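Local coordinates for endoglucanase, family GH5 (Zobellia galactanivorans, PDB 6GL2), which hydrolyses hemicellulose, probably mixed-linked glucan among its substrates, as a family 5 glycoside hydrolase, at residues Lys193-Val198 and Asn221-Val226; Val102-His107 and Asp143-Glu148; Met21-Asn26 and Ile303-Trp308. All coordinates share one frame; numbering follows the deposited sequence. Where two conformers were deposited one is given.

Contact 1. Residues Lys193-Val198 and Asn221-Val226; sequences KRKIMV and NVIVSV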
ATOM      1  N   LYS A 193     -10.478   4.212  16.308  1.00 13.84           N
ATOM      2  CA  LYS A 193     -11.149   4.946  15.238  1.00 16.45           C
ATOM      3  C   LYS A 193     -10.332   5.091  13.942  1.00 13.06           C
ATOM      4  O   LYS A 193     -10.864   5.412  12.883  1.00 14.45           O
ATOM      5  CB  LYS A 193     -11.377   6.405  15.755  1.00 21.82           C
ATOM      6  CG  LYS A 193     -11.969   6.575  17.177  1.00 27.61           C
ATOM      7  CD  LYS A 193     -10.926   6.842  18.281  1.00 30.10           C
ATOM      8  CE  LYS A 193     -11.633   6.780  19.635  0.50 29.39           C
ATOM      9  NZ  LYS A 193     -13.036   7.316  19.644  0.50 28.64           N
ATOM     10  N   ARG A 194      -9.009   4.835  14.052  1.00 11.35           N
ATOM     11  CA  ARG A 194      -8.096   5.117  12.952  1.00 10.25           C
ATOM     12  C   ARG A 194      -8.546   4.333  11.681  1.00  9.87           C
ATOM     13  O   ARG A 194      -8.986   3.168  11.801  1.00 10.41           O
ATOM     14  CB  ARG A 194      -6.656   4.619  13.375  1.00 10.65           C
ATOM     15  CG  ARG A 194      -5.604   5.070  12.378  1.00 10.33           C
ATOM     16  CD  ARG A 194      -4.203   4.694  12.823  1.00 10.45           C
ATOM     17  NE  ARG A 194      -3.910   5.171  14.178  1.00 10.38           N
ATOM     18  CZ  ARG A 194      -3.783   6.430  14.508  1.00 11.17           C
ATOM     19  NH1 ARG A 194      -3.640   6.727  15.813  1.00 11.11           N
ATOM     20  NH2 ARG A 194      -3.775   7.387  13.611  1.00  9.67           N
ATOM     21  N   LYS A 195      -8.340   4.899  10.535  1.00  9.67           N
ATOM     22  CA  LYS A 195      -8.582   4.169   9.259  1.00 10.17           C
ATOM     23  C   LYS A 195      -7.538   3.078   9.074  1.00  8.96           C
ATOM     24  O   LYS A 195      -6.349   3.277   9.368  1.00  9.63           O
ATOM     25  CB  LYS A 195      -8.559   5.117   8.081  1.00 10.68           C
ATOM     26  CG  LYS A 195      -9.727   6.122   8.098  1.00 13.02           C
ATOM     27  CD  LYS A 195     -11.144   5.561   8.040  1.00 14.89           C
ATOM     28  CE  LYS A 195     -12.114   6.774   8.077  1.00 14.89           C
ATOM     29  NZ  LYS A 195     -12.553   7.133   9.425  1.00 17.27           N
ATOM     30  N   ILE A 196      -8.003   1.868   8.718  1.00  8.86           N
ATOM     31  CA  ILE A 196      -7.159   0.695   8.475  1.00  8.66           C
ATOM     32  C   ILE A 196      -7.406   0.205   7.074  1.00  9.32           C
ATOM     33  O   ILE A 196      -8.575  -0.031   6.702  1.00 10.14           O
ATOM     34  CB  ILE A 196      -7.408  -0.406   9.510  1.00  9.88           C
ATOM     35  CG1 ILE A 196      -7.183   0.042  10.917  1.00 10.66           C
ATOM     36  CG2 ILE A 196      -6.486  -1.574   9.147  1.00 10.53           C
ATOM     37  CD1 ILE A 196      -7.581  -0.977  11.932  1.00 11.13           C
ATOM     38  N   MET A 197      -6.412   0.056   6.230  1.00  8.85           N
ATOM     39  CA  MET A 197      -6.470  -0.525   4.945  1.00  9.34           C
ATOM     40  C   MET A 197      -6.220  -2.005   4.998  1.00  9.84           C
ATOM     41  O   MET A 197      -5.155  -2.467   5.489  1.00  8.91           O
ATOM     42  CB  MET A 197      -5.426   0.184   4.034  1.00  9.79           C
ATOM     43  CG  MET A 197      -5.846   1.554   3.550  1.00 10.53           C
ATOM     44  SD  MET A 197      -4.442   2.485   2.817  1.00 10.78           S
ATOM     45  CE  MET A 197      -3.901   1.300   1.601  1.00 10.39           C
ATOM     46  N   VAL A 198      -7.184  -2.759   4.522  1.00  9.19           N
ATOM     47  CA  VAL A 198      -7.186  -4.207   4.540  1.00 10.04           C
ATOM     48  C   VAL A 198      -7.210  -4.741   3.138  1.00  8.82           C
ATOM     49  O   VAL A 198      -8.180  -4.514   2.418  1.00  9.22           O
ATOM     50  CB  VAL A 198      -8.351  -4.747   5.411  1.00 10.01           C
ATOM     51  CG1 VAL A 198      -8.552  -6.252   5.343  1.00 10.45           C
ATOM     52  CG2 VAL A 198      -8.258  -4.288   6.871  1.00 10.51           C
ATOM     53  N   ASN A 221     -14.460   1.495   9.846  1.00 12.55           N
ATOM     54  CA  ASN A 221     -13.271   2.299   9.516  1.00 12.20           C
ATOM     55  C   ASN A 221     -12.214   1.517   8.778  1.00 13.36           C
ATOM     56  O   ASN A 221     -11.063   2.023   8.682  1.00 12.59           O
ATOM     57  CB  ASN A 221     -12.775   2.980  10.777  1.00 13.19           C
ATOM     58  CG  ASN A 221     -13.704   4.120  11.185  1.00 12.36           C
ATOM     59  OD1 ASN A 221     -13.983   5.012  10.399  1.00 16.41           O
ATOM     60  ND2 ASN A 221     -14.137   4.072  12.425  1.00 15.29           N
ATOM     61  N   VAL A 222     -12.585   0.453   8.129  1.00 11.92           N
ATOM     62  CA  VAL A 222     -11.740  -0.288   7.229  1.00 11.41           C
ATOM     63  C   VAL A 222     -11.947   0.125   5.835  1.00 10.89           C
ATOM     64  O   VAL A 222     -13.111   0.274   5.340  1.00 11.69           O
ATOM     65  CB  VAL A 222     -11.916  -1.789   7.381  1.00 11.00           C
ATOM     66  CG1 VAL A 222     -11.256  -2.520   6.163  1.00 11.81           C
ATOM     67  CG2 VAL A 222     -11.219  -2.230   8.701  1.00 11.66           C
ATOM     68  N   ILE A 223     -10.882   0.470   5.111  1.00 10.46           N
ATOM     69  CA  ILE A 223     -10.750   0.759   3.682  1.00  9.67           C
ATOM     70  C   ILE A 223     -10.155  -0.430   2.951  1.00  9.89           C
ATOM     71  O   ILE A 223      -9.275  -1.106   3.486  1.00 10.01           O
ATOM     72  CB  ILE A 223      -9.843   2.014   3.496  1.00 10.56           C
ATOM     73  CG1 ILE A 223     -10.383   3.240   4.227  1.00 11.19           C
ATOM     74  CG2 ILE A 223      -9.462   2.296   2.076  1.00  9.77           C
ATOM     75  CD1 ILE A 223      -9.326   4.361   4.402  1.00 12.64           C
ATOM     76  N   VAL A 224     -10.635  -0.715   1.722  1.00  9.93           N
ATOM     77  CA  VAL A 224     -10.086  -1.810   0.971  1.00 10.58           C
ATOM     78  C   VAL A 224      -8.809  -1.350   0.294  1.00  9.81           C
ATOM     79  O   VAL A 224      -8.652  -0.274  -0.219  1.00 10.70           O
ATOM     80  CB  VAL A 224     -11.090  -2.201  -0.122  1.00 11.04           C
ATOM     81  CG1 VAL A 224     -10.529  -3.271  -1.051  1.00 13.96           C
ATOM     82  CG2 VAL A 224     -12.422  -2.654   0.538  1.00 12.62           C
ATOM     83  N   SER A 225      -7.800  -2.222   0.349  1.00 10.29           N
ATOM     84  CA  SER A 225      -6.512  -2.084  -0.365  1.00 10.58           C
ATOM     85  C   SER A 225      -6.386  -3.105  -1.490  1.00 10.42           C
ATOM     86  O   SER A 225      -6.472  -4.327  -1.227  1.00 10.22           O
ATOM     87  CB  SER A 225      -5.323  -2.302   0.632  1.00 11.34           C
ATOM     88  OG  SER A 225      -4.126  -2.247  -0.091  1.00 12.38           O
ATOM     89  N   VAL A 226      -6.171  -2.660  -2.707  1.00  9.05           N
ATOM     90  CA  VAL A 226      -5.827  -3.508  -3.838  1.00  9.63           C
ATOM     91  C   VAL A 226      -4.699  -2.845  -4.572  1.00  9.18           C
ATOM     92  O   VAL A 226      -4.475  -1.613  -4.438  1.00  9.55           O
ATOM     93  CB  VAL A 226      -7.010  -3.802  -4.797  1.00 10.38           C
ATOM     94  CG1 VAL A 226      -8.024  -4.699  -4.084  1.00 11.56           C
ATOM     95  CG2 VAL A 226      -7.612  -2.523  -5.309  1.00 12.52           C
TER
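K195 lays the start of its aliphatic chain across the tip of I223, with CB 3.8 Å from I223 CD1 and the two side chains at about a right angle. Beyond that crossing, bends at chi2 (-61°) and again at chi4 carry the lysine obliquely over N221, and NZ donates to N221 OD1 at 2.7 Å. The ammonium comes from above the amide plane, 45° out of it, and not along a lone pair. NZ has a second acceptor in the carbonyl of I12, ahead of helix 14-20, and F17 of that helix packs on the lysine. An alanine in place of K195 would probably leave N221 OD1 and the I12 carbonyl without this shared donor and remove the methylene chain that packs beside N221 and against F17.

The strands run parallel, and the backbone bonds alternate. I196 N donates to N221 O, and I196 O accepts from I223 N at 2.8 Å. V198 N reaches I223 O at 2.9 Å, and V198 O takes S225 N at 3.1 Å. Successive side chains point to opposite faces of the sheet. On one, M197 CG sits 4.0 Å from I223 CG2 and both residues touch V272 of strand 271-276; the methionine, bent at chi3, carries CE to 3.9 Å from S225 OG. On the other, V198 CG2 presses on V222 CG1 at 3.6 Å, while I196 and V198 lean on helix 167-186.

The contact closes a beta-alpha-beta unit of the barrel through helix 207-212. Its chemistry is mixed: backbone bonds set the register and apolar side chains pack on both faces, while the buried amide oxygen of N221 is matched by a lysine whose charge is probably eased by the two carbonyl oxygens it meets.

Contact 2. Residues Val102-His107 and Asp143-Glu148; sequences VIINIH and DYLIFE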
ATOM      1  N   VAL A 102      -0.335   9.607   5.753  0.60  8.03           N
ATOM      2  CA  VAL A 102       0.813   8.657   5.744  0.60  7.86           C
ATOM      3  C   VAL A 102       0.175   7.318   6.015  0.60  7.35           C
ATOM      4  O   VAL A 102      -0.565   7.102   6.985  0.60  8.38           O
ATOM      5  CB  VAL A 102       1.856   8.955   6.838  0.60  7.95           C
ATOM      6  CG1 VAL A 102       2.823   7.793   6.922  0.60  8.77           C
ATOM      7  CG2 VAL A 102       2.576  10.223   6.466  0.60  8.53           C
ATOM      8  N   ILE A 103       0.586   6.308   5.210  1.00  7.30           N
ATOM      9  CA  ILE A 103       0.162   4.925   5.432  1.00  7.16           C
ATOM     10  C   ILE A 103       1.432   4.146   5.876  1.00  7.45           C
ATOM     11  O   ILE A 103       2.415   4.100   5.144  1.00  8.40           O
ATOM     12  CB  ILE A 103      -0.379   4.319   4.114  1.00  8.25           C
ATOM     13  CG1 ILE A 103      -1.603   5.033   3.569  1.00  8.64           C
ATOM     14  CG2 ILE A 103      -0.648   2.836   4.304  1.00  8.21           C
ATOM     15  CD1 ILE A 103      -1.755   4.867   2.051  1.00  9.89           C
ATOM     16  N   ILE A 104       1.297   3.459   6.993  1.00  7.18           N
ATOM     17  CA  ILE A 104       2.412   2.551   7.425  1.00  7.28           C
ATOM     18  C   ILE A 104       1.848   1.128   7.345  1.00  7.96           C
ATOM     19  O   ILE A 104       0.723   0.873   7.786  1.00  8.61           O
ATOM     20  CB  ILE A 104       2.780   2.840   8.898  1.00  9.94           C
ATOM     21  CG1 ILE A 104       3.442   4.255   8.975  1.00 10.77           C
ATOM     22  CG2 ILE A 104       3.738   1.757   9.419  1.00 12.45           C
ATOM     23  CD1 ILE A 104       3.639   4.716  10.441  1.00 12.69           C
ATOM     24  N   ASN A 105       2.648   0.187   6.800  1.00  7.63           N
ATOM     25  CA  ASN A 105       2.196  -1.193   6.622  1.00  8.07           C
ATOM     26  C   ASN A 105       3.195  -2.163   7.165  1.00  8.24           C
ATOM     27  O   ASN A 105       4.186  -1.825   7.786  1.00  8.14           O
ATOM     28  CB  ASN A 105       1.868  -1.466   5.115  1.00  8.60           C
ATOM     29  CG  ASN A 105       3.062  -1.664   4.246  1.00  8.07           C
ATOM     30  OD1 ASN A 105       4.197  -1.631   4.733  1.00  8.15           O
ATOM     31  ND2 ASN A 105       2.844  -1.983   2.957  1.00  9.18           N
ATOM     32  N   ILE A 106       2.861  -3.441   6.994  1.00  8.47           N
ATOM     33  CA  ILE A 106       3.760  -4.573   7.004  1.00  8.44           C
ATOM     34  C   ILE A 106       3.991  -5.003   5.575  1.00  9.09           C
ATOM     35  O   ILE A 106       2.998  -5.359   4.897  1.00 10.33           O
ATOM     36  CB  ILE A 106       3.228  -5.738   7.893  1.00  8.57           C
ATOM     37  CG1 ILE A 106       3.124  -5.339   9.323  1.00  9.65           C
ATOM     38  CG2 ILE A 106       4.104  -6.953   7.680  1.00 10.44           C
ATOM     39  CD1 ILE A 106       2.632  -6.429  10.284  1.00 10.03           C
ATOM     40  N   HIS A 107       5.192  -4.982   5.081  1.00  8.49           N
ATOM     41  CA  HIS A 107       5.469  -5.103   3.643  1.00  8.50           C
ATOM     42  C   HIS A 107       6.060  -6.433   3.253  1.00  9.88           C
ATOM     43  O   HIS A 107       5.291  -7.456   3.262  1.00 13.29           O
ATOM     44  CB  HIS A 107       6.307  -3.871   3.143  1.00  7.99           C
ATOM     45  CG  HIS A 107       6.150  -3.611   1.698  1.00  7.78           C
ATOM     46  ND1 HIS A 107       5.041  -2.997   1.196  1.00  7.47           N
ATOM     47  CD2 HIS A 107       6.961  -3.910   0.648  1.00  8.79           C
ATOM     48  CE1 HIS A 107       5.217  -2.879  -0.131  1.00  8.31           C
ATOM     49  NE2 HIS A 107       6.335  -3.503  -0.477  1.00  9.44           N
ATOM     50  N   ASP A 143      -5.740  11.321  12.625  1.00 11.13           N
ATOM     51  CA  ASP A 143      -6.287  10.457  11.581  1.00 11.18           C
ATOM     52  C   ASP A 143      -5.647  10.646  10.182  1.00 10.31           C
ATOM     53  O   ASP A 143      -6.008   9.958   9.261  1.00  9.85           O
ATOM     54  CB  ASP A 143      -7.843  10.598  11.493  1.00 12.87           C
ATOM     55  CG  ASP A 143      -8.299  11.930  11.035  1.00 13.67           C
ATOM     56  OD1 ASP A 143      -7.600  12.742  10.484  1.00 14.29           O
ATOM     57  OD2 ASP A 143      -9.589  12.156  11.092  1.00 15.91           O
ATOM     58  N   TYR A 144      -4.622  11.498  10.074  1.00  9.29           N
ATOM     59  CA  TYR A 144      -3.858  11.509   8.883  1.00  9.37           C
ATOM     60  C   TYR A 144      -2.893  10.313   8.826  1.00  9.71           C
ATOM     61  O   TYR A 144      -2.388  10.045   7.714  1.00  9.51           O
ATOM     62  CB  TYR A 144      -3.085  12.846   8.693  1.00 11.03           C
ATOM     63  CG  TYR A 144      -3.986  13.976   8.201  1.00 11.93           C
ATOM     64  CD1 TYR A 144      -4.913  14.598   9.017  1.00 14.57           C
ATOM     65  CD2 TYR A 144      -3.797  14.446   6.943  1.00 13.17           C
ATOM     66  CE1 TYR A 144      -5.751  15.641   8.529  1.00 16.80           C
ATOM     67  CE2 TYR A 144      -4.592  15.511   6.439  1.00 16.92           C
ATOM     68  CZ  TYR A 144      -5.531  16.040   7.254  1.00 14.79           C
ATOM     69  OH  TYR A 144      -6.352  17.094   6.780  1.00 17.92           O
ATOM     70  N   LEU A 145      -2.684   9.640   9.945  1.00  9.00           N
ATOM     71  CA  LEU A 145      -1.901   8.396   9.930  1.00  9.25           C
ATOM     72  C   LEU A 145      -2.863   7.223   9.826  1.00  9.16           C
ATOM     73  O   LEU A 145      -3.744   7.049  10.662  1.00  9.63           O
ATOM     74  CB  LEU A 145      -1.029   8.340  11.238  1.00 10.32           C
ATOM     75  CG  LEU A 145      -0.150   7.111  11.325  1.00 11.71           C
ATOM     76  CD1 LEU A 145       0.857   7.106  10.179  1.00 15.83           C
ATOM     77  CD2 LEU A 145       0.523   6.946  12.720  1.00 16.84           C
ATOM     78  N   ILE A 146      -2.551   6.387   8.841  1.00  8.55           N
ATOM     79  CA  ILE A 146      -3.371   5.242   8.453  1.00  8.72           C
ATOM     80  C   ILE A 146      -2.517   3.983   8.595  1.00  9.18           C
ATOM     81  O   ILE A 146      -1.294   3.986   8.329  1.00  9.11           O
ATOM     82  CB  ILE A 146      -3.720   5.363   6.952  1.00  9.25           C
ATOM     83  CG1 ILE A 146      -4.562   6.659   6.679  1.00  9.38           C
ATOM     84  CG2 ILE A 146      -4.561   4.165   6.409  1.00  9.72           C
ATOM     85  CD1 ILE A 146      -4.392   7.163   5.258  1.00 10.32           C
ATOM     86  N   PHE A 147      -3.108   2.921   9.148  1.00  8.14           N
ATOM     87  CA  PHE A 147      -2.399   1.631   9.158  1.00  9.10           C
ATOM     88  C   PHE A 147      -2.878   0.736   8.032  1.00  8.56           C
ATOM     89  O   PHE A 147      -4.071   0.710   7.730  1.00 10.62           O
ATOM     90  CB  PHE A 147      -2.684   0.866  10.448  1.00  7.94           C
ATOM     91  CG  PHE A 147      -2.169   1.547  11.721  1.00  8.88           C
ATOM     92  CD1 PHE A 147      -1.070   2.421  11.702  1.00 10.71           C
ATOM     93  CD2 PHE A 147      -2.736   1.297  12.944  1.00  9.19           C
ATOM     94  CE1 PHE A 147      -0.661   3.025  12.896  1.00 10.88           C
ATOM     95  CE2 PHE A 147      -2.304   1.872  14.129  1.00  9.95           C
ATOM     96  CZ  PHE A 147      -1.284   2.756  14.081  1.00  9.95           C
ATOM     97  N   GLU A 148      -2.015   0.033   7.401  1.00  8.40           N
ATOM     98  CA  GLU A 148      -2.314  -0.993   6.360  1.00  8.73           C
ATOM     99  C   GLU A 148      -1.801  -2.300   6.864  1.00  8.24           C
ATOM    100  O   GLU A 148      -0.610  -2.488   7.116  1.00  8.31           O
ATOM    101  CB  GLU A 148      -1.697  -0.599   5.051  1.00  8.35           C
ATOM    102  CG  GLU A 148      -1.719  -1.670   3.966  1.00  8.16           C
ATOM    103  CD  GLU A 148      -1.000  -1.330   2.745  1.00  9.09           C
ATOM    104  OE1 GLU A 148      -1.028  -0.186   2.266  1.00 13.09           O
ATOM    105  OE2 GLU A 148      -0.235  -2.220   2.260  1.00 12.43           O
TER
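N105 and E148 supply the polar side-chain part of this contact, lying side by side and pointing the same way. N105 ND2 donates to E148 OE2 at 3.2 Å, meeting the carboxylate from above its plane, 60° out of it, with amide and carboxylate turned 79° apart. The other N-H of the same nitrogen goes to H107 ND1 at 3.0 Å, in the plane of the imidazole. A chi1 of 77°, which sets CG between the backbone N and the carbonyl carbon, allows the amide to face both partners. R63 forms a salt bridge with OE2, and N105 OD1 accepts from the V66 backbone.

Backbone bonds form a regular parallel ladder. V102 N donates to Y144 O, V102 O accepts from I146 N at 2.8 Å, I104 N donates to I146 O, and I104 O accepts from E148 N at 2.9 Å.

Apolar packing occupies both faces. I103 CG1 lies 3.9 Å from I146 CD1, and I103 CG2 is 3.7 Å from E148 OE1, so the isoleucine also flanks the carboxylate. Across the sheet, L145 CD1 meets I104 CD1 at 3.7 Å; there V102 and I104 rest on helix 82-96.

Together these strands and helix 117-137 make a beta-alpha-beta unit of the barrel, with the polar groups at its C-terminal end, where TIM barrels place their active sites. Both N-H groups of a single amide are spent and its oxygen is bonded, which fixes the rotation of N105 and links the imidazole to a buried carboxylate that R63 also grips.

Contact 3. Residues Met21-Asn26 and Ile303-Trp308; sequences MGAGWN and ICPIWW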
ATOM      1  N   MET A  21      -7.632  11.978   0.674  1.00 10.43           N
ATOM      2  CA  MET A  21      -6.264  11.422   0.506  1.00 10.42           C
ATOM      3  C   MET A  21      -5.661  11.910  -0.865  1.00 10.28           C
ATOM      4  O   MET A  21      -4.442  11.757  -1.033  1.00  9.85           O
ATOM      5  CB  MET A  21      -6.260   9.918   0.600  1.00 10.61           C
ATOM      6  CG  MET A  21      -6.482   9.405   1.980  1.00 10.27           C
ATOM      7  SD  MET A  21      -6.660   7.606   2.039  1.00 10.54           S
ATOM      8  CE  MET A  21      -5.003   7.053   1.613  1.00 10.50           C
ATOM      9  N   GLY A  22      -6.472  12.365  -1.851  1.00 10.82           N
ATOM     10  CA  GLY A  22      -5.915  12.860  -3.034  1.00  9.91           C
ATOM     11  C   GLY A  22      -5.175  11.750  -3.815  1.00 10.33           C
ATOM     12  O   GLY A  22      -5.672  10.630  -3.953  1.00 11.97           O
ATOM     13  N   ALA A  23      -3.993  12.100  -4.329  1.00 10.05           N
ATOM     14  CA  ALA A  23      -3.131  11.165  -5.011  1.00  9.86           C
ATOM     15  C   ALA A  23      -1.955  10.864  -4.105  1.00  9.99           C
ATOM     16  O   ALA A  23      -1.505  11.729  -3.312  1.00 10.04           O
ATOM     17  CB  ALA A  23      -2.619  11.732  -6.312  1.00 12.45           C
ATOM     18  N   GLY A  24      -1.399   9.664  -4.231  1.00  8.63           N
ATOM     19  CA  GLY A  24      -0.263   9.270  -3.409  1.00  7.83           C
ATOM     20  C   GLY A  24       0.910   8.807  -4.148  1.00  8.33           C
ATOM     21  O   GLY A  24       0.911   8.518  -5.353  1.00  8.03           O
ATOM     22  N   TRP A  25       1.999   8.744  -3.408  1.00  7.68           N
ATOM     23  CA  TRP A  25       3.319   8.308  -3.872  1.00  8.11           C
ATOM     24  C   TRP A  25       3.928   7.382  -2.818  1.00  7.50           C
ATOM     25  O   TRP A  25       3.831   7.657  -1.639  1.00  7.43           O
ATOM     26  CB  TRP A  25       4.199   9.538  -4.140  1.00  7.98           C
ATOM     27  CG  TRP A  25       5.568   9.275  -4.648  1.00  7.60           C
ATOM     28  CD1 TRP A  25       6.013   9.285  -5.976  1.00  7.54           C
ATOM     29  CD2 TRP A  25       6.782   9.143  -3.857  1.00  7.25           C
ATOM     30  NE1 TRP A  25       7.373   9.048  -6.046  1.00  7.56           N
ATOM     31  CE2 TRP A  25       7.878   8.991  -4.793  1.00  7.12           C
ATOM     32  CE3 TRP A  25       7.046   9.109  -2.505  1.00  7.52           C
ATOM     33  CZ2 TRP A  25       9.178   8.808  -4.355  1.00  7.07           C
ATOM     34  CZ3 TRP A  25       8.378   8.946  -2.095  1.00  7.28           C
ATOM     35  CH2 TRP A  25       9.423   8.814  -3.018  1.00  7.69           C
ATOM     36  N   ASN A  26       4.481   6.251  -3.284  1.00  7.26           N
ATOM     37  CA  ASN A  26       5.187   5.266  -2.438  1.00  7.39           C
ATOM     38  C   ASN A  26       6.669   5.549  -2.281  1.00  7.35           C
ATOM     39  O   ASN A  26       7.342   5.679  -3.279  1.00  7.21           O
ATOM     40  CB  ASN A  26       5.110   3.844  -3.044  1.00  7.63           C
ATOM     41  CG  ASN A  26       3.830   3.097  -2.775  1.00  6.86           C
ATOM     42  OD1 ASN A  26       3.661   2.525  -1.710  1.00  7.53           O
ATOM     43  ND2 ASN A  26       2.863   3.143  -3.719  1.00  7.63           N
ATOM     44  N   ILE A 303     -11.488   6.486  -6.133  1.00 12.32           N
ATOM     45  CA  ILE A 303     -10.390   5.566  -5.705  1.00 11.36           C
ATOM     46  C   ILE A 303      -9.123   6.409  -5.608  1.00 10.59           C
ATOM     47  O   ILE A 303      -8.784   7.132  -6.500  1.00 11.83           O
ATOM     48  CB  ILE A 303     -10.159   4.467  -6.725  1.00 11.82           C
ATOM     49  CG1 ILE A 303     -11.433   3.586  -6.896  1.00 13.35           C
ATOM     50  CG2 ILE A 303      -8.884   3.596  -6.459  1.00 11.70           C
ATOM     51  CD1 ILE A 303     -11.440   2.591  -8.043  1.00 15.25           C
ATOM     52  N   CYS A 304      -8.400   6.276  -4.476  1.00 10.62           N
ATOM     53  CA  CYS A 304      -7.119   7.015  -4.305  1.00 10.27           C
ATOM     54  C   CYS A 304      -5.977   6.245  -4.997  1.00  9.60           C
ATOM     55  O   CYS A 304      -5.724   5.083  -4.632  1.00 11.12           O
ATOM     56  CB  CYS A 304      -6.750   7.059  -2.833  1.00 10.26           C
ATOM     57  SG  CYS A 304      -5.099   7.673  -2.481  1.00 10.67           S
ATOM     58  N   PRO A 305      -5.348   6.812  -6.024  1.00  9.00           N
ATOM     59  CA  PRO A 305      -4.240   6.141  -6.696  1.00  9.60           C
ATOM     60  C   PRO A 305      -2.900   6.478  -6.020  1.00  8.59           C
ATOM     61  O   PRO A 305      -2.552   7.680  -5.893  1.00  9.77           O
ATOM     62  CB  PRO A 305      -4.288   6.803  -8.132  1.00 10.52           C
ATOM     63  CG  PRO A 305      -4.872   8.169  -7.876  1.00 10.72           C
ATOM     64  CD  PRO A 305      -5.639   8.136  -6.597  1.00 11.02           C
ATOM     65  N   ILE A 306      -2.059   5.476  -5.813  1.00  8.36           N
ATOM     66  CA  ILE A 306      -0.726   5.637  -5.166  1.00  7.92           C
ATOM     67  C   ILE A 306       0.312   4.989  -6.054  1.00  7.34           C
ATOM     68  O   ILE A 306       0.442   3.777  -6.082  1.00  9.03           O
ATOM     69  CB  ILE A 306      -0.731   5.123  -3.717  1.00  8.94           C
ATOM     70  CG1 ILE A 306      -1.905   5.623  -2.889  1.00  8.93           C
ATOM     71  CG2 ILE A 306       0.615   5.479  -3.115  1.00  8.43           C
ATOM     72  CD1 ILE A 306      -1.847   5.288  -1.417  1.00  9.70           C
ATOM     73  N   TRP A 307       1.049   5.830  -6.791  1.00  8.49           N
ATOM     74  CA  TRP A 307       2.073   5.343  -7.679  1.00  7.83           C
ATOM     75  C   TRP A 307       3.202   4.632  -6.953  1.00  7.62           C
ATOM     76  O   TRP A 307       3.679   5.115  -5.877  1.00  8.03           O
ATOM     77  CB  TRP A 307       2.678   6.540  -8.448  1.00  7.67           C
ATOM     78  CG  TRP A 307       3.818   6.229  -9.364  1.00  8.33           C
ATOM     79  CD1 TRP A 307       5.174   6.114  -9.054  1.00  8.54           C
ATOM     80  CD2 TRP A 307       3.756   5.950 -10.781  1.00  8.44           C
ATOM     81  NE1 TRP A 307       5.899   5.803 -10.155  1.00  8.42           N
ATOM     82  CE2 TRP A 307       5.095   5.628 -11.214  1.00  8.01           C
ATOM     83  CE3 TRP A 307       2.710   5.855 -11.722  1.00  8.42           C
ATOM     84  CZ2 TRP A 307       5.409   5.372 -12.527  1.00  8.85           C
ATOM     85  CZ3 TRP A 307       3.047   5.590 -13.039  1.00  9.30           C
ATOM     86  CH2 TRP A 307       4.353   5.346 -13.416  1.00  8.77           C
ATOM     87  N   TRP A 308       3.669   3.445  -7.411  1.00  7.25           N
ATOM     88  CA  TRP A 308       4.831   2.752  -6.896  1.00  7.12           C
ATOM     89  C   TRP A 308       6.093   3.339  -7.422  1.00  7.41           C
ATOM     90  O   TRP A 308       6.343   3.303  -8.614  1.00  8.40           O
ATOM     91  CB  TRP A 308       4.775   1.213  -7.224  1.00  7.49           C
ATOM     92  CG  TRP A 308       5.940   0.509  -6.741  1.00  8.18           C
ATOM     93  CD1 TRP A 308       6.950  -0.053  -7.442  1.00  8.51           C
ATOM     94  CD2 TRP A 308       6.235   0.265  -5.347  1.00  8.61           C
ATOM     95  NE1 TRP A 308       7.886  -0.549  -6.617  1.00  8.55           N
ATOM     96  CE2 TRP A 308       7.477  -0.439  -5.324  1.00  8.36           C
ATOM     97  CE3 TRP A 308       5.593   0.521  -4.167  1.00  8.11           C
ATOM     98  CZ2 TRP A 308       8.084  -0.797  -4.129  1.00  8.73           C
ATOM     99  CZ3 TRP A 308       6.174   0.114  -2.971  1.00  7.54           C
ATOM    100  CH2 TRP A 308       7.379  -0.582  -2.971  1.00  8.60           C
TER
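Two torsions bring N26 and W308 together: N26 CG stands anti to its own carbonyl carbon (chi1 -81°), and W308 CG is anti to its backbone nitrogen. N26 CG thus lies 3.4 Å from W308 CE3, the amide and indole planes 55° apart. From the same rotamer N26 ND2 donates to W307 O at 3.0 Å, 64° above that carbonyl's plane, while N26 N reaches the same oxygen at 2.9 Å. One carbonyl therefore accepts from both the backbone and the side-chain nitrogen of N26. ND2 also meets I306 CG2 at 3.3 Å and bonds to G274 O; OD1 accepts from R63.

Further back, G24 N donates to P305 O at 2.8 Å and W307 N to G24 O at 3.1 Å. A beta carbon modelled on G24 would fall 2.9 Å from I306 CG1, so the isoleucine packs where a side chain would clash. M21 CB rests 4.0 Å from C304 SG near the start of the pair.

Strands 24-26 and 304-307, first and last of eight, run parallel here and close the TIM barrel characteristic of this family.

All three contacts belong to one closed eight-stranded parallel barrel. Contact 3 spans the chain from its first strand to its last, and both others are nested within that loop, contact 2 closing before contact 1 opens. The centres of contacts 1 and 2 lie 9 Å apart, and the contacts adjoin because strands 145-148 and 196-199 are neighbours: M197 N lies 2.9 Å from F147 O, probably a hydrogen bond. Contact 3 is centred about 13 Å from contact 2 and 15 Å from contact 1, separated from them by strands 61-64 and 271-276. I103 CD1 still reaches I306 CD1 at 3.5 Å, so contacts 2 and 3 meet through apolar side chains inside the barrel, while contact 1 stays about 5 Å from contact 3 at the nearest atoms.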